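Local coordinates for protein putative NADH dehydrogenase/NAD(P)H nitroreductase (Parabacteroides distasonis, PDB 3M5K) that binds flavin mononucleotide and, as a member of the nitroreductase family, probably acts as an FMN-dependent oxidoreductase, at residues A120-P125 with M142-I147. Residues are numbered along the deposited sequence; the frame is centred on the assembly and turned at random. Where two conformers were deposited one is given.
With FMN (flavin mononucleotide), chain C.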
loop_
_atom_site.group_PDB
_atom_site.type_symbol
_atom_site.label_atom_id
_atom_site.label_comp_id
_atom_site.label_asym_id
_atom_site.label_seq_id
_atom_site.Cartn_x
_atom_site.Cartn_y
_atom_site.Cartn_z
ATOM N N ALA A 120 10.284 1.018 9.201
ATOM C CA ALA A 120 11.050 0.923 7.961
ATOM C C ALA A 120 12.302 0.079 8.114
ATOM O O ALA A 120 12.959 0.127 9.156
ATOM C CB ALA A 120 11.435 2.320 7.452
ATOM N N VAL A 121 12.641 -0.678 7.067
ATOM C CA VAL A 121 13.951 -1.306 6.952
ATOM C C VAL A 121 14.648 -0.725 5.710
ATOM O O VAL A 121 15.420 0.235 5.801
ATOM C CB VAL A 121 13.840 -2.855 7.002
ATOM C CG1 VAL A 121 15.200 -3.498 6.861
ATOM C CG2 VAL A 121 13.145 -3.298 8.303
ATOM N N TYR A 122 14.287 -1.222 4.530
ATOM C CA TYR A 122 14.572 -0.546 3.289
ATOM C C TYR A 122 14.016 0.895 3.364
ATOM O O TYR A 122 12.917 1.106 3.919
ATOM C CB TYR A 122 13.902 -1.319 2.115
ATOM C CG TYR A 122 14.004 -0.646 0.758
ATOM C CD1 TYR A 122 15.022 -0.981 -0.131
ATOM C CD2 TYR A 122 13.043 0.276 0.336
ATOM C CE1 TYR A 122 15.099 -0.398 -1.405
ATOM C CE2 TYR A 122 13.106 0.845 -0.899
ATOM C CZ TYR A 122 14.134 0.520 -1.773
ATOM O OH TYR A 122 14.191 1.127 -3.012
ATOM N N PRO A 123 14.756 1.879 2.809
ATOM C CA PRO A 123 16.009 1.810 2.037
ATOM C C PRO A 123 17.307 2.010 2.851
ATOM O O PRO A 123 18.355 2.311 2.256
ATOM C CB PRO A 123 15.859 2.987 1.066
ATOM C CG PRO A 123 15.177 4.003 1.907
ATOM C CD PRO A 123 14.248 3.258 2.832
ATOM N N TYR A 124 17.232 1.819 4.161
ATOM C CA TYR A 124 18.376 2.172 5.068
ATOM C C TYR A 124 19.351 1.000 5.213
ATOM O O TYR A 124 19.007 -0.025 5.837
ATOM C CB TYR A 124 17.856 2.572 6.447
ATOM C CG TYR A 124 16.887 3.692 6.409
ATOM C CD1 TYR A 124 17.318 5.014 6.249
ATOM C CD2 TYR A 124 15.514 3.454 6.469
ATOM C CE1 TYR A 124 16.417 6.048 6.186
ATOM C CE2 TYR A 124 14.602 4.508 6.420
ATOM C CZ TYR A 124 15.063 5.788 6.271
ATOM O OH TYR A 124 14.159 6.825 6.222
ATOM N N PRO A 125 20.551 1.127 4.650
ATOM C CA PRO A 125 21.476 -0.015 4.738
ATOM C C PRO A 125 21.798 -0.570 6.121
ATOM O O PRO A 125 22.056 -1.773 6.228
ATOM C CB PRO A 125 22.745 0.497 4.042
ATOM C CG PRO A 125 22.233 1.549 3.075
ATOM C CD PRO A 125 21.132 2.226 3.845
HETATM N N MSE A 142 14.852 -8.770 -0.114
HETATM C CA MSE A 142 15.021 -7.457 0.540
HETATM C C MSE A 142 13.929 -7.216 1.569
HETATM O O MSE A 142 12.746 -7.194 1.233
HETATM C CB MSE A 142 14.966 -6.337 -0.497
HETATM C CG MSE A 142 15.075 -4.928 0.078
HETATM SE SE MSE A 142 16.708 -4.639 1.105
HETATM C CE MSE A 142 17.928 -5.283 -0.313
ATOM N N PRO A 143 14.314 -7.004 2.836
ATOM C CA PRO A 143 13.285 -6.634 3.808
ATOM C C PRO A 143 12.789 -5.181 3.679
ATOM O O PRO A 143 13.593 -4.232 3.693
ATOM C CB PRO A 143 13.977 -6.855 5.157
ATOM C CG PRO A 143 15.463 -6.594 4.842
ATOM C CD PRO A 143 15.665 -7.134 3.467
ATOM N N LEU A 144 11.462 -5.033 3.516
ATOM C CA LEU A 144 10.860 -3.713 3.362
ATOM C C LEU A 144 10.678 -3.069 4.742
ATOM O O LEU A 144 10.936 -1.886 4.932
ATOM C CB LEU A 144 9.487 -3.776 2.668
ATOM C CG LEU A 144 8.805 -2.395 2.485
ATOM C CD1 LEU A 144 9.704 -1.407 1.662
ATOM C CD2 LEU A 144 7.422 -2.628 1.796
ATOM N N ASN A 145 10.181 -3.863 5.673
ATOM C CA ASN A 145 9.742 -3.349 6.984
ATOM C C ASN A 145 9.732 -4.432 8.048
ATOM O O ASN A 145 9.848 -5.602 7.738
ATOM C CB ASN A 145 8.361 -2.661 6.864
ATOM C CG ASN A 145 7.299 -3.548 6.225
ATOM O OD1 ASN A 145 7.301 -4.772 6.392
ATOM N ND2 ASN A 145 6.393 -2.933 5.457
ATOM N N VAL A 146 9.607 -4.017 9.309
ATOM C CA VAL A 146 9.195 -4.901 10.379
ATOM C C VAL A 146 7.891 -4.373 10.928
ATOM O O VAL A 146 7.768 -3.180 11.256
ATOM C CB VAL A 146 10.272 -5.023 11.538
ATOM C CG1 VAL A 146 9.783 -6.065 12.595
ATOM C CG2 VAL A 146 11.678 -5.342 10.961
ATOM N N ILE A 147 6.913 -5.249 11.051
ATOM C CA ILE A 147 5.579 -4.852 11.531
ATOM C C ILE A 147 5.276 -5.617 12.832
ATOM O O ILE A 147 4.810 -6.743 12.800
ATOM C CB ILE A 147 4.438 -5.112 10.471
ATOM C CG1 ILE A 147 4.796 -4.434 9.116
ATOM C CG2 ILE A 147 3.080 -4.647 11.007
ATOM C CD1 ILE A 147 3.785 -4.644 7.997
HETATM N N1 FMN C . 6.994 4.189 12.708
HETATM C C2 FMN C . 7.984 3.856 13.623
HETATM O O2 FMN C . 7.758 3.843 14.840
HETATM N N3 FMN C . 9.244 3.520 13.181
HETATM C C4 FMN C . 9.601 3.534 11.851
HETATM O O4 FMN C . 10.741 3.213 11.556
HETATM C C4A FMN C . 8.622 3.885 10.904
HETATM N N5 FMN C . 8.928 3.948 9.540
HETATM C C5A FMN C . 7.880 4.096 8.636
HETATM C C6 FMN C . 8.158 3.955 7.279
HETATM C C7 FMN C . 7.154 4.037 6.310
HETATM C C7M FMN C . 7.627 3.836 4.862
HETATM C C8 FMN C . 5.793 4.265 6.719
HETATM C C8M FMN C . 4.613 4.363 5.770
HETATM C C9 FMN C . 5.524 4.416 8.068
HETATM C C9A FMN C . 6.559 4.336 9.065
HETATM N N10 FMN C . 6.309 4.514 10.455
HETATM C C10 FMN C . 7.313 4.206 11.361
HETATM C "C1'" FMN C . 4.956 4.868 11.016
HETATM C "C2'" FMN C . 4.718 6.376 10.838
HETATM O "O2'" FMN C . 5.380 7.114 11.857
HETATM C "C3'" FMN C . 3.213 6.696 10.853
HETATM O "O3'" FMN C . 2.533 6.036 9.796
HETATM C "C4'" FMN C . 2.927 8.193 10.848
HETATM O "O4'" FMN C . 3.421 8.828 12.039
HETATM C "C5'" FMN C . 1.427 8.440 10.685
HETATM O "O5'" FMN C . 0.707 7.916 11.788
HETATM P P FMN C . -0.455 6.807 11.645
HETATM O O1P FMN C . -1.537 7.409 10.757
HETATM O O2P FMN C . 0.106 5.494 11.089
HETATM O O3P FMN C . -0.952 6.538 13.037
#
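Val121 lies over the backbone of strand 142-147 with its two methyls spread along it. CG1, anti to the backbone N (chi1 179°), meets Pro143 CG at 3.7 Å, the two side chains crossing at about a right angle. CG2 points the other way along the strand, over the backbone of Asn145, and touches Val146 CG2 at 3.7 Å. With an alanine in place of Val121 both methyls are lost, and Pro143 and Val146 would probably each be left without the carbon that now packs on them.

Tyr122 takes the next place, its ring straddling two neighbours. CD2 is 4.0 Å from Leu144 CD1, the leucine side chain coming in obliquely. Met142, a selenomethionine modelled in two conformers, has its CG 4.0 Å from Tyr122 CD1 in one of them, so this contact is less certain. Pro123, joined through a cis peptide, lays its CB over the centre of one face, 3.9 Å above the plane.

Two backbone hydrogen bonds tie the loop to the strand. Val121 N reaches Leu144 O at 3.0 Å, and Tyr122 N reaches Pro143 O at 3.2 Å. Ala120 pairs with Asn145 as an antiparallel non-hydrogen-bonded pair and gives its N-H to the flavin, Ala120 N to FMN O4 being 3.3 Å, so the strand end that Asn145 flanks also serves the cofactor site.

Segment 120-125 thus carries the backbone from strand 115-120, outermost of the antiparallel sheet within this chain and next to strand 141-150, into helix 125-135, whose Val131 packs on Val121 and Pro143. Helix 94-111 receives Leu144, its Trp94 meets the Tyr122 ring edge-to-face, and Phe95 of the second subunit also packs on Tyr122.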